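Local coordinates for protein arylmalonate decarboxylase (Bordetella bronchiseptica, PDB 3DTV) that catalyses the decarboxylation of 2-aryl-2-methylmalonates, adding a proton and releasing carbon dioxide to leave 2-arylpropionates, at residues S5-G10 against P29-I34; D23-Y28 against A214-A219; A123-D128 against G152-E157. All blocks are in the same frame, centred on the assembly; numbering follows the deposited sequence.

Overall arrangement
Contacts 1 and 2 lie side by side, their centres about 10 Å apart. They share the unit strand 9-13, helix 20-25, strand 33-37. Contact 2 is buried and contact 1 partly buried. Contact 3 is a surface contact on the opposite side of the chain's centre, its centre about 29 Å from that of contact 1. Contact 1 pairs two strands through backbone hydrogen bonds. Contact 2 has none and relies on aromatic rings of helix 211-223 against Tyr-28, Gly-24 and Ala-25. Contact 3 joins two loops beyond an edge pair of the second parallel sheet, through a water and small apolar touches. Phe-216 of contact 2 also packs on Ile-9 and Phe-33 of contact 1.

Contact 1. Residues S5-G10 against P29-I34; sequences STPTIG and PDLPFI
Ile-9 is gripped by the 29-34 segment through both of its backbone polar atoms. Its N donates to Pro-32 O at 2.9 Å, and its O accepts from Ile-34 N, also at 2.9 Å. Both bonds are fairly straight, with N-H...O angles near 160°. Softer CA-H...O contacts add to them. Thr-8 CA meets Pro-32 O at 3.3 Å, so this carbonyl oxygen serves two neighbouring residues. Gly-10 CA approaches Ile-34 O in the same way.

Apolar touches run back towards the N-terminus. Leu-31 reaches over to the Pro-7 ring, and its CD1 lies 3.7 Å from Pro-7 CD. The same methyl packs against the backbone at Thr-6 CA. Leu-31 also meets Val-220 of helix 211-223, while Pro-7 touches Ala-223 there. Ile-9 CB and Phe-33 CB sit 4.2 Å apart on one face of the sheet. The Phe-33 ring then turns away from strand 9-13 towards helix 20-25, because its CG stands between the backbone N and the carbonyl carbon (chi1 64°).

Thr-8, just before the strand, uses its two branches on different partners. OG1 lies against Pro-32 CB at 3.6 Å, the two side chains crossing at about a right angle. CG2 points anti to the backbone N and meets Ile-34 CD1 at 3.8 Å.

Ile-9 with Phe-33 and Gly-10 with Ile-34 are parallel bridges. They join the two strands of a beta-alpha-beta unit, strand 9-13, helix 20-25, strand 33-37, at the edge of a four-stranded parallel sheet.

Contact 2. Residues D23-Y28 against A214-A219; sequences DGARLY and AGFWDA
Phe-216 lays its ring against the backbone of Gly-24 and Ala-25 in helix 20-25. That helix is the crossover of a beta-alpha-beta unit in the first of the two four-stranded parallel sheets, between strands 9-13 and 33-37. Here it meets helix 211-223, which comes from far along the chain. No hydrogen bond crosses the contact.

The backbone packing is close. Phe-216 CB sits 3.5 Å from Gly-24 CA. Gly-24 has no side chain, and this lets the two backbones come close. One face of the Phe-216 ring is covered by Gly-24 C and Ala-25 N, the latter 3.4 Å above the ring plane and offset towards its rim. CG of Phe-216 stands roughly anti to the backbone N (chi1 -152°), which swings the ring out towards Ala-25. There its CE2 meets Ala-25 CB at 3.8 Å.

The aromatic pair is Tyr-28 with Phe-216. Their planes are near parallel, at 18°, but the rings are slid apart and barely overlap. The centroids are 5.5 Å apart, and the touch falls between Tyr-28 CD2 and Phe-216 CD1. A type I turn from Ala-25 to Tyr-28, closed by Tyr-28 N to Ala-25 O, brings the tyrosine up to helix 211-223.

Around the contact, Phe-216 also packs on Met-11 of strand 9-13. Trp-217 forms an edge-to-face pair with Phe-237.

The phenol end of Tyr-28 runs on past Phe-216 to Trp-217. Its OH lies at the edge of the indole, near the ring plane, with Tyr-28 OH 3.4 Å from Trp-217 CD1.

Contact 3. Residues A123-D128 against G152-E157; sequences ATAYID and GITGVE
The Ala-125 methyl lies alongside the loop at Gly-152, with CB 3.6 Å from Gly-152 O. That carbonyl oxygen also accepts a hydrogen bond from Thr-154 OG1 at 2.9 Å, with the hydroxyl above the carbonyl plane. The Thr-154 side chain is thus folded back over its own loop, with OG1 beside its backbone N (chi1 -49°). Its hydroxyl is left 4.2 Å from Ala-125 CB, a loose touch.

Ile-127 and Ile-153 meet farther along. Ile-153 is extended, its CD1 anti to CA (chi2 169°), and this carries the terminal methyl to 4.2 Å from Ile-127 CB.

No direct hydrogen bond joins the two segments. A water bridges them instead: it donates to Ala-125 O at 3.2 Å and accepts from Thr-154 N at 2.8 Å. Gly-152 has a positive phi of 72°, a backbone shape that glycine adopts readily. Ser-150 OG hydrogen-bonds to both Tyr-126 O and Gly-152 N, so one hydroxyl ties the two loops together.

In the 123-128 segment, Thr-124 OG1 accepts from Tyr-126 N, an ST turn that leads towards helix 128-140. The contact joins the loops after two neighbouring strands, 119-124 and 144-150, at the C-terminal ends of the strands in the second four-stranded parallel sheet of this alpha/beta fold.

Contact 1. Residues S5-G10 against P29-I34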
ATOM      1  N   SER D   5      -3.371   9.326 -21.028  1.00 86.67           N
ATOM      2  CA  SER D   5      -4.397   8.386 -20.431  1.00 85.06           C
ATOM      3  C   SER D   5      -4.875   8.914 -19.087  1.00 82.05           C
ATOM      4  O   SER D   5      -4.059   9.343 -18.268  1.00 83.51           O
ATOM      5  CB  SER D   5      -3.841   6.969 -20.247  1.00 86.02           C
ATOM      6  OG  SER D   5      -3.020   6.535 -21.332  1.00 87.25           O
ATOM      7  N   THR D   6      -6.188   8.904 -18.857  1.00 77.73           N
ATOM      8  CA  THR D   6      -6.740   9.348 -17.564  1.00 73.89           C
ATOM      9  C   THR D   6      -7.715   8.362 -16.925  1.00 68.78           C
ATOM     10  O   THR D   6      -8.894   8.681 -16.742  1.00 68.83           O
ATOM     11  CB  THR D   6      -7.476  10.709 -17.676  1.00 75.02           C
ATOM     12  OG1 THR D   6      -8.441  10.633 -18.742  1.00 75.47           O
ATOM     13  CG2 THR D   6      -6.485  11.876 -17.893  1.00 76.35           C
ATOM     14  N   PRO D   7      -7.234   7.161 -16.569  1.00 65.47           N
ATOM     15  CA  PRO D   7      -8.166   6.147 -16.043  1.00 62.01           C
ATOM     16  C   PRO D   7      -8.735   6.523 -14.675  1.00 57.48           C
ATOM     17  O   PRO D   7      -8.029   7.130 -13.844  1.00 55.50           O
ATOM     18  CB  PRO D   7      -7.298   4.887 -15.955  1.00 62.55           C
ATOM     19  CG  PRO D   7      -5.840   5.420 -15.876  1.00 63.40           C
ATOM     20  CD  PRO D   7      -5.833   6.692 -16.640  1.00 65.28           C
ATOM     21  N   THR D   8     -10.002   6.181 -14.423  1.00 54.22           N
ATOM     22  CA  THR D   8     -10.541   6.379 -13.059  1.00 50.46           C
ATOM     23  C   THR D   8     -10.023   5.268 -12.139  1.00 46.79           C
ATOM     24  O   THR D   8     -10.355   4.120 -12.323  1.00 44.62           O
ATOM     25  CB  THR D   8     -12.088   6.441 -13.034  1.00 50.04           C
ATOM     26  OG1 THR D   8     -12.537   7.615 -13.750  1.00 49.71           O
ATOM     27  CG2 THR D   8     -12.596   6.468 -11.607  1.00 46.55           C
ATOM     28  N   ILE D   9      -9.185   5.624 -11.170  1.00 44.74           N
ATOM     29  CA  ILE D   9      -8.640   4.661 -10.205  1.00 42.26           C
ATOM     30  C   ILE D   9      -9.599   4.446  -9.008  1.00 40.17           C
ATOM     31  O   ILE D   9      -9.906   5.375  -8.267  1.00 41.30           O
ATOM     32  CB  ILE D   9      -7.237   5.126  -9.689  1.00 44.01           C
ATOM     33  CG1 ILE D   9      -6.294   5.377 -10.877  1.00 45.01           C
ATOM     34  CG2 ILE D   9      -6.662   4.104  -8.671  1.00 42.03           C
ATOM     35  CD1 ILE D   9      -6.149   4.171 -11.849  1.00 41.57           C
ATOM     36  N   GLY D  10     -10.083   3.227  -8.840  1.00 38.05           N
ATOM     37  CA  GLY D  10     -10.955   2.856  -7.730  1.00 35.44           C
ATOM     38  C   GLY D  10     -10.187   2.237  -6.576  1.00 33.78           C
ATOM     39  O   GLY D  10      -9.358   1.328  -6.757  1.00 34.60           O
ATOM     40  N   PRO D  29      -1.600  14.029 -11.511  1.00 57.78           N
ATOM     41  CA  PRO D  29      -2.462  15.219 -11.537  1.00 60.65           C
ATOM     42  C   PRO D  29      -3.830  15.053 -12.199  1.00 62.25           C
ATOM     43  O   PRO D  29      -4.853  15.498 -11.650  1.00 64.17           O
ATOM     44  CB  PRO D  29      -1.607  16.268 -12.292  1.00 61.08           C
ATOM     45  CG  PRO D  29      -0.237  15.915 -11.927  1.00 61.07           C
ATOM     46  CD  PRO D  29      -0.200  14.382 -11.818  1.00 59.29           C
ATOM     47  N   ASP D  30      -3.875  14.471 -13.377  1.00 62.72           N
ATOM     48  CA  ASP D  30      -5.164  14.459 -14.028  1.00 65.50           C
ATOM     49  C   ASP D  30      -5.998  13.185 -13.786  1.00 62.63           C
ATOM     50  O   ASP D  30      -7.120  13.087 -14.296  1.00 63.62           O
ATOM     51  CB  ASP D  30      -5.004  14.728 -15.517  1.00 69.35           C
ATOM     52  CG  ASP D  30      -4.521  16.148 -15.799  1.00 73.91           C
ATOM     53  OD1 ASP D  30      -4.927  17.121 -15.092  1.00 73.96           O
ATOM     54  OD2 ASP D  30      -3.727  16.270 -16.751  1.00 76.11           O
ATOM     55  N   LEU D  31      -5.472  12.216 -13.038  1.00 58.34           N
ATOM     56  CA  LEU D  31      -6.214  10.934 -12.868  1.00 53.95           C
ATOM     57  C   LEU D  31      -7.379  11.074 -11.907  1.00 51.72           C
ATOM     58  O   LEU D  31      -7.163  11.348 -10.745  1.00 51.30           O
ATOM     59  CB  LEU D  31      -5.288   9.775 -12.467  1.00 52.59           C
ATOM     60  CG  LEU D  31      -4.864   8.828 -13.617  1.00 52.73           C
ATOM     61  CD1 LEU D  31      -4.477   9.634 -14.816  1.00 55.47           C
ATOM     62  CD2 LEU D  31      -3.714   7.946 -13.251  1.00 52.46           C
ATOM     63  N   PRO D  32      -8.617  10.873 -12.385  1.00 51.35           N
ATOM     64  CA  PRO D  32      -9.718  10.762 -11.438  1.00 50.59           C
ATOM     65  C   PRO D  32      -9.548   9.509 -10.559  1.00 47.67           C
ATOM     66  O   PRO D  32      -9.001   8.511 -11.014  1.00 45.43           O
ATOM     67  CB  PRO D  32     -10.944  10.549 -12.328  1.00 51.38           C
ATOM     68  CG  PRO D  32     -10.548  10.902 -13.678  1.00 51.85           C
ATOM     69  CD  PRO D  32      -9.076  10.646 -13.772  1.00 52.51           C
ATOM     70  N   PHE D  33      -9.985   9.589  -9.306  1.00 45.25           N
ATOM     71  CA  PHE D  33      -9.974   8.437  -8.418  1.00 43.99           C
ATOM     72  C   PHE D  33     -11.214   8.490  -7.540  1.00 44.99           C
ATOM     73  O   PHE D  33     -11.720   9.588  -7.265  1.00 46.02           O
ATOM     74  CB  PHE D  33      -8.709   8.381  -7.571  1.00 39.82           C
ATOM     75  CG  PHE D  33      -8.574   9.535  -6.625  1.00 43.55           C
ATOM     76  CD1 PHE D  33      -8.962   9.397  -5.295  1.00 39.73           C
ATOM     77  CD2 PHE D  33      -8.032  10.773  -7.066  1.00 41.80           C
ATOM     78  CE1 PHE D  33      -8.883  10.439  -4.442  1.00 42.71           C
ATOM     79  CE2 PHE D  33      -7.918  11.830  -6.176  1.00 43.53           C
ATOM     80  CZ  PHE D  33      -8.334  11.670  -4.864  1.00 43.46           C
ATOM     81  N   ILE D  34     -11.701   7.310  -7.128  1.00 42.73           N
ATOM     82  CA  ILE D  34     -12.871   7.169  -6.262  1.00 43.10           C
ATOM     83  C   ILE D  34     -12.522   6.139  -5.196  1.00 42.05           C
ATOM     84  O   ILE D  34     -11.852   5.145  -5.482  1.00 41.75           O
ATOM     85  CB  ILE D  34     -14.088   6.605  -7.048  1.00 45.65           C
ATOM     86  CG1 ILE D  34     -14.471   7.549  -8.207  1.00 46.91           C
ATOM     87  CG2 ILE D  34     -15.288   6.385  -6.107  1.00 45.81           C
ATOM     88  CD1 ILE D  34     -15.467   6.928  -9.154  1.00 47.57           C
TER

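Contact 2. Residues D23-Y28 against A214-A219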
ATOM      1  N   ASP D  23      -2.678  10.285  -1.297  1.00 41.18           N
ATOM      2  CA  ASP D  23      -1.243  10.124  -1.254  1.00 42.16           C
ATOM      3  C   ASP D  23      -0.666   9.734  -2.610  1.00 44.38           C
ATOM      4  O   ASP D  23       0.336  10.316  -3.061  1.00 47.47           O
ATOM      5  CB  ASP D  23      -0.828   9.120  -0.180  1.00 41.26           C
ATOM      6  CG  ASP D  23       0.557   9.425   0.400  1.00 42.73           C
ATOM      7  OD1 ASP D  23       1.100  10.503   0.108  1.00 43.26           O
ATOM      8  OD2 ASP D  23       1.101   8.586   1.143  1.00 43.26           O
ATOM      9  N   GLY D  24      -1.274   8.759  -3.268  1.00 42.38           N
ATOM     10  CA  GLY D  24      -0.869   8.414  -4.631  1.00 43.07           C
ATOM     11  C   GLY D  24      -1.386   9.380  -5.681  1.00 43.01           C
ATOM     12  O   GLY D  24      -0.690   9.671  -6.668  1.00 45.06           O
ATOM     13  N   ALA D  25      -2.598   9.896  -5.487  1.00 40.64           N
ATOM     14  CA  ALA D  25      -3.162  10.861  -6.442  1.00 41.99           C
ATOM     15  C   ALA D  25      -2.238  12.062  -6.677  1.00 44.02           C
ATOM     16  O   ALA D  25      -2.233  12.668  -7.753  1.00 44.64           O
ATOM     17  CB  ALA D  25      -4.537  11.335  -5.994  1.00 39.04           C
ATOM     18  N   ARG D  26      -1.473  12.414  -5.648  1.00 46.65           N
ATOM     19  CA  ARG D  26      -0.471  13.480  -5.750  1.00 47.74           C
ATOM     20  C   ARG D  26       0.493  13.262  -6.934  1.00 49.85           C
ATOM     21  O   ARG D  26       0.923  14.231  -7.586  1.00 51.67           O
ATOM     22  CB  ARG D  26       0.315  13.595  -4.464  1.00 49.36           C
ATOM     23  CG  ARG D  26       0.976  14.990  -4.345  1.00 51.09           C
ATOM     24  CD  ARG D  26       2.345  15.035  -3.746  1.00 55.05           C
ATOM     25  NE  ARG D  26       2.376  14.950  -2.288  1.00 56.41           N
ATOM     26  CZ  ARG D  26       3.219  15.613  -1.495  1.00 54.78           C
ATOM     27  NH1 ARG D  26       4.079  16.477  -2.008  1.00 59.33           N
ATOM     28  NH2 ARG D  26       3.174  15.431  -0.162  1.00 51.38           N
ATOM     29  N   LEU D  27       0.815  12.002  -7.211  1.00 48.94           N
ATOM     30  CA  LEU D  27       1.684  11.615  -8.328  1.00 50.62           C
ATOM     31  C   LEU D  27       1.059  11.763  -9.719  1.00 52.04           C
ATOM     32  O   LEU D  27       1.782  11.837 -10.728  1.00 54.17           O
ATOM     33  CB  LEU D  27       2.149  10.164  -8.175  1.00 47.76           C
ATOM     34  CG  LEU D  27       3.053   9.894  -6.976  1.00 46.58           C
ATOM     35  CD1 LEU D  27       3.196   8.364  -6.841  1.00 44.89           C
ATOM     36  CD2 LEU D  27       4.390  10.556  -7.144  1.00 42.32           C
ATOM     37  N   TYR D  28      -0.265  11.838  -9.772  1.00 49.47           N
ATOM     38  CA  TYR D  28      -0.968  11.714 -11.020  1.00 50.92           C
ATOM     39  C   TYR D  28      -2.023  12.783 -11.182  1.00 54.46           C
ATOM     40  O   TYR D  28      -3.203  12.488 -11.018  1.00 53.44           O
ATOM     41  CB  TYR D  28      -1.617  10.331 -11.095  1.00 48.72           C
ATOM     42  CG  TYR D  28      -0.629   9.202 -11.211  1.00 46.47           C
ATOM     43  CD1 TYR D  28      -0.026   8.907 -12.442  1.00 48.19           C
ATOM     44  CD2 TYR D  28      -0.281   8.445 -10.105  1.00 44.03           C
ATOM     45  CE1 TYR D  28       0.884   7.854 -12.561  1.00 46.72           C
ATOM     46  CE2 TYR D  28       0.639   7.417 -10.196  1.00 43.34           C
ATOM     47  CZ  TYR D  28       1.222   7.116 -11.428  1.00 46.69           C
ATOM     48  OH  TYR D  28       2.118   6.069 -11.552  1.00 44.44           O
ATOM     49  N   ALA D 214       2.351   3.616  -3.736  1.00 38.95           N
ATOM     50  CA  ALA D 214       2.657   2.482  -4.624  1.00 40.40           C
ATOM     51  C   ALA D 214       1.350   1.844  -5.094  1.00 39.05           C
ATOM     52  O   ALA D 214       1.243   1.394  -6.249  1.00 40.50           O
ATOM     53  CB  ALA D 214       3.507   1.413  -3.888  1.00 39.67           C
ATOM     54  N   GLY D 215       0.378   1.785  -4.207  1.00 36.08           N
ATOM     55  CA  GLY D 215      -0.958   1.213  -4.528  1.00 36.60           C
ATOM     56  C   GLY D 215      -1.553   1.975  -5.716  1.00 37.98           C
ATOM     57  O   GLY D 215      -2.068   1.369  -6.631  1.00 39.60           O
ATOM     58  N   PHE D 216      -1.460   3.309  -5.709  1.00 38.44           N
ATOM     59  CA  PHE D 216      -1.968   4.127  -6.811  1.00 38.58           C
ATOM     60  C   PHE D 216      -1.171   3.848  -8.093  1.00 39.54           C
ATOM     61  O   PHE D 216      -1.743   3.609  -9.153  1.00 38.58           O
ATOM     62  CB  PHE D 216      -1.866   5.610  -6.439  1.00 37.40           C
ATOM     63  CG  PHE D 216      -2.897   6.484  -7.110  1.00 37.68           C
ATOM     64  CD1 PHE D 216      -2.741   6.865  -8.458  1.00 39.44           C
ATOM     65  CD2 PHE D 216      -3.992   6.932  -6.409  1.00 36.46           C
ATOM     66  CE1 PHE D 216      -3.707   7.638  -9.097  1.00 39.54           C
ATOM     67  CE2 PHE D 216      -4.945   7.700  -7.024  1.00 39.71           C
ATOM     68  CZ  PHE D 216      -4.806   8.069  -8.381  1.00 39.39           C
ATOM     69  N   TRP D 217       0.157   3.863  -7.966  1.00 41.16           N
ATOM     70  CA  TRP D 217       1.080   3.619  -9.080  1.00 43.67           C
ATOM     71  C   TRP D 217       0.763   2.282  -9.769  1.00 44.02           C
ATOM     72  O   TRP D 217       0.653   2.209 -10.997  1.00 44.74           O
ATOM     73  CB  TRP D 217       2.518   3.674  -8.565  1.00 47.53           C
ATOM     74  CG  TRP D 217       3.542   3.023  -9.402  1.00 49.99           C
ATOM     75  CD1 TRP D 217       4.233   3.591 -10.455  1.00 52.78           C
ATOM     76  CD2 TRP D 217       4.099   1.713  -9.214  1.00 51.18           C
ATOM     77  NE1 TRP D 217       5.165   2.696 -10.936  1.00 54.38           N
ATOM     78  CE2 TRP D 217       5.084   1.529 -10.214  1.00 53.90           C
ATOM     79  CE3 TRP D 217       3.838   0.667  -8.318  1.00 51.18           C
ATOM     80  CZ2 TRP D 217       5.810   0.317 -10.355  1.00 53.81           C
ATOM     81  CZ3 TRP D 217       4.563  -0.525  -8.444  1.00 51.59           C
ATOM     82  CH2 TRP D 217       5.538  -0.688  -9.467  1.00 52.25           C
ATOM     83  N   ASP D 218       0.582   1.247  -8.967  1.00 43.50           N
ATOM     84  CA  ASP D 218       0.269  -0.089  -9.465  1.00 45.53           C
ATOM     85  C   ASP D 218      -1.092  -0.134 -10.168  1.00 43.58           C
ATOM     86  O   ASP D 218      -1.208  -0.751 -11.211  1.00 42.60           O
ATOM     87  CB  ASP D 218       0.313  -1.082  -8.310  1.00 48.06           C
ATOM     88  CG  ASP D 218      -0.033  -2.515  -8.740  1.00 52.60           C
ATOM     89  OD1 ASP D 218      -1.029  -3.117  -8.228  1.00 54.04           O
ATOM     90  OD2 ASP D 218       0.718  -3.042  -9.569  1.00 52.99           O
ATOM     91  N   ALA D 219      -2.119   0.484  -9.568  1.00 41.18           N
ATOM     92  CA  ALA D 219      -3.456   0.524 -10.170  1.00 40.91           C
ATOM     93  C   ALA D 219      -3.401   1.247 -11.525  1.00 41.99           C
ATOM     94  O   ALA D 219      -4.096   0.878 -12.459  1.00 42.00           O
ATOM     95  CB  ALA D 219      -4.450   1.224  -9.255  1.00 37.80           C
TER

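Contact 3. Residues A123-D128 against G152-E157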
ATOM      1  N   ALA D 123       9.332  -0.650   7.881  1.00 46.47           N
ATOM      2  CA  ALA D 123       8.960   0.493   8.734  1.00 44.34           C
ATOM      3  C   ALA D 123       7.440   0.676   8.693  1.00 44.34           C
ATOM      4  O   ALA D 123       6.885   1.086   7.676  1.00 43.48           O
ATOM      5  CB  ALA D 123       9.672   1.792   8.292  1.00 43.39           C
ATOM      6  N   THR D 124       6.771   0.351   9.794  1.00 44.01           N
ATOM      7  CA  THR D 124       5.305   0.304   9.806  1.00 43.36           C
ATOM      8  C   THR D 124       4.709   1.016  11.037  1.00 43.23           C
ATOM      9  O   THR D 124       5.451   1.648  11.812  1.00 43.94           O
ATOM     10  CB  THR D 124       4.803  -1.148   9.776  1.00 41.59           C
ATOM     11  OG1 THR D 124       5.056  -1.754  11.038  1.00 39.64           O
ATOM     12  CG2 THR D 124       5.492  -1.983   8.636  1.00 41.22           C
ATOM     13  N   ALA D 125       3.368   0.985  11.148  1.00 42.71           N
ATOM     14  CA  ALA D 125       2.659   1.308  12.394  1.00 41.18           C
ATOM     15  C   ALA D 125       1.814   0.092  12.863  1.00 41.27           C
ATOM     16  O   ALA D 125       0.710   0.222  13.375  1.00 42.41           O
ATOM     17  CB  ALA D 125       1.814   2.549  12.247  1.00 39.68           C
ATOM     18  N   TYR D 126       2.354  -1.106  12.685  1.00 40.69           N
ATOM     19  CA  TYR D 126       1.661  -2.317  13.086  1.00 39.99           C
ATOM     20  C   TYR D 126       2.173  -2.861  14.372  1.00 42.41           C
ATOM     21  O   TYR D 126       3.358  -2.659  14.721  1.00 44.11           O
ATOM     22  CB  TYR D 126       1.847  -3.395  12.021  1.00 42.32           C
ATOM     23  CG  TYR D 126       1.193  -3.124  10.701  1.00 42.73           C
ATOM     24  CD1 TYR D 126      -0.115  -2.655  10.648  1.00 44.28           C
ATOM     25  CD2 TYR D 126       1.853  -3.389   9.501  1.00 42.09           C
ATOM     26  CE1 TYR D 126      -0.747  -2.426   9.424  1.00 45.27           C
ATOM     27  CE2 TYR D 126       1.238  -3.127   8.262  1.00 43.94           C
ATOM     28  CZ  TYR D 126      -0.069  -2.654   8.236  1.00 43.88           C
ATOM     29  OH  TYR D 126      -0.725  -2.439   7.027  1.00 46.31           O
ATOM     30  N   ILE D 127       1.320  -3.581  15.089  1.00 42.67           N
ATOM     31  CA  ILE D 127       1.769  -4.310  16.284  1.00 46.99           C
ATOM     32  C   ILE D 127       2.640  -5.518  15.827  1.00 47.05           C
ATOM     33  O   ILE D 127       2.611  -5.905  14.645  1.00 44.02           O
ATOM     34  CB  ILE D 127       0.573  -4.785  17.148  1.00 47.13           C
ATOM     35  CG1 ILE D 127       1.011  -4.951  18.617  1.00 48.82           C
ATOM     36  CG2 ILE D 127      -0.091  -6.067  16.530  1.00 46.40           C
ATOM     37  CD1 ILE D 127      -0.161  -5.232  19.627  1.00 50.17           C
ATOM     38  N   ASP D 128       3.424  -6.070  16.748  1.00 47.61           N
ATOM     39  CA  ASP D 128       4.375  -7.157  16.434  1.00 49.84           C
ATOM     40  C   ASP D 128       3.797  -8.283  15.600  1.00 48.60           C
ATOM     41  O   ASP D 128       4.404  -8.675  14.618  1.00 48.05           O
ATOM     42  CB  ASP D 128       4.930  -7.790  17.690  1.00 53.20           C
ATOM     43  CG  ASP D 128       5.974  -6.915  18.377  1.00 58.65           C
ATOM     44  OD1 ASP D 128       6.217  -7.118  19.584  1.00 59.86           O
ATOM     45  OD2 ASP D 128       6.548  -6.031  17.698  1.00 60.75           O
ATOM     46  N   GLY D 152       4.231   1.439  16.419  1.00 45.86           N
ATOM     47  CA  GLY D 152       3.180   0.874  17.236  1.00 44.85           C
ATOM     48  C   GLY D 152       1.836   1.396  16.742  1.00 44.89           C
ATOM     49  O   GLY D 152       1.752   2.263  15.868  1.00 44.52           O
ATOM     50  N   ILE D 153       0.775   0.849  17.295  1.00 45.43           N
ATOM     51  CA  ILE D 153      -0.560   1.236  16.886  1.00 44.69           C
ATOM     52  C   ILE D 153      -0.787   2.760  17.073  1.00 45.51           C
ATOM     53  O   ILE D 153      -0.575   3.336  18.174  1.00 43.82           O
ATOM     54  CB  ILE D 153      -1.633   0.422  17.648  1.00 45.65           C
ATOM     55  CG1 ILE D 153      -1.624  -1.050  17.158  1.00 47.31           C
ATOM     56  CG2 ILE D 153      -3.050   1.026  17.381  1.00 43.66           C
ATOM     57  CD1 ILE D 153      -2.475  -2.004  18.057  1.00 48.64           C
ATOM     58  N   THR D 154      -1.179   3.414  15.977  1.00 43.29           N
ATOM     59  CA  THR D 154      -1.357   4.849  16.006  1.00 44.43           C
ATOM     60  C   THR D 154      -2.798   5.214  15.594  1.00 44.30           C
ATOM     61  O   THR D 154      -3.154   5.100  14.435  1.00 45.14           O
ATOM     62  CB  THR D 154      -0.287   5.569  15.149  1.00 44.53           C
ATOM     63  OG1 THR D 154       1.028   5.070  15.482  1.00 43.33           O
ATOM     64  CG2 THR D 154      -0.309   7.042  15.466  1.00 46.44           C
ATOM     65  N   GLY D 155      -3.627   5.623  16.541  1.00 42.88           N
ATOM     66  CA  GLY D 155      -4.965   6.058  16.188  1.00 40.31           C
ATOM     67  C   GLY D 155      -5.120   7.570  15.982  1.00 39.41           C
ATOM     68  O   GLY D 155      -4.155   8.324  15.714  1.00 38.58           O
ATOM     69  N   VAL D 156      -6.364   8.016  16.117  1.00 36.45           N
ATOM     70  CA  VAL D 156      -6.699   9.394  15.922  1.00 35.96           C
ATOM     71  C   VAL D 156      -5.827  10.298  16.805  1.00 36.23           C
ATOM     72  O   VAL D 156      -5.141  11.170  16.297  1.00 37.91           O
ATOM     73  CB  VAL D 156      -8.178   9.649  16.250  1.00 32.63           C
ATOM     74  CG1 VAL D 156      -8.435  11.103  16.169  1.00 34.02           C
ATOM     75  CG2 VAL D 156      -9.059   8.882  15.314  1.00 37.24           C
ATOM     76  N   GLU D 157      -5.841  10.097  18.111  1.00 37.13           N
ATOM     77  CA  GLU D 157      -5.000  10.947  19.003  1.00 39.29           C
ATOM     78  C   GLU D 157      -3.503  10.840  18.778  1.00 39.76           C
ATOM     79  O   GLU D 157      -2.790  11.835  18.822  1.00 37.88           O
ATOM     80  CB  GLU D 157      -5.315  10.682  20.463  1.00 39.74           C
ATOM     81  CG  GLU D 157      -6.769  10.867  20.770  1.00 40.23           C
ATOM     82  CD  GLU D 157      -7.279  12.282  20.529  1.00 41.85           C
ATOM     83  OE1 GLU D 157      -6.625  13.247  20.936  1.00 40.84           O
ATOM     84  OE2 GLU D 157      -8.383  12.432  19.951  1.00 41.12           O
TER
HETATM   85  O   HOH W   1      -1.793   2.157  13.515  1.00 46.53           O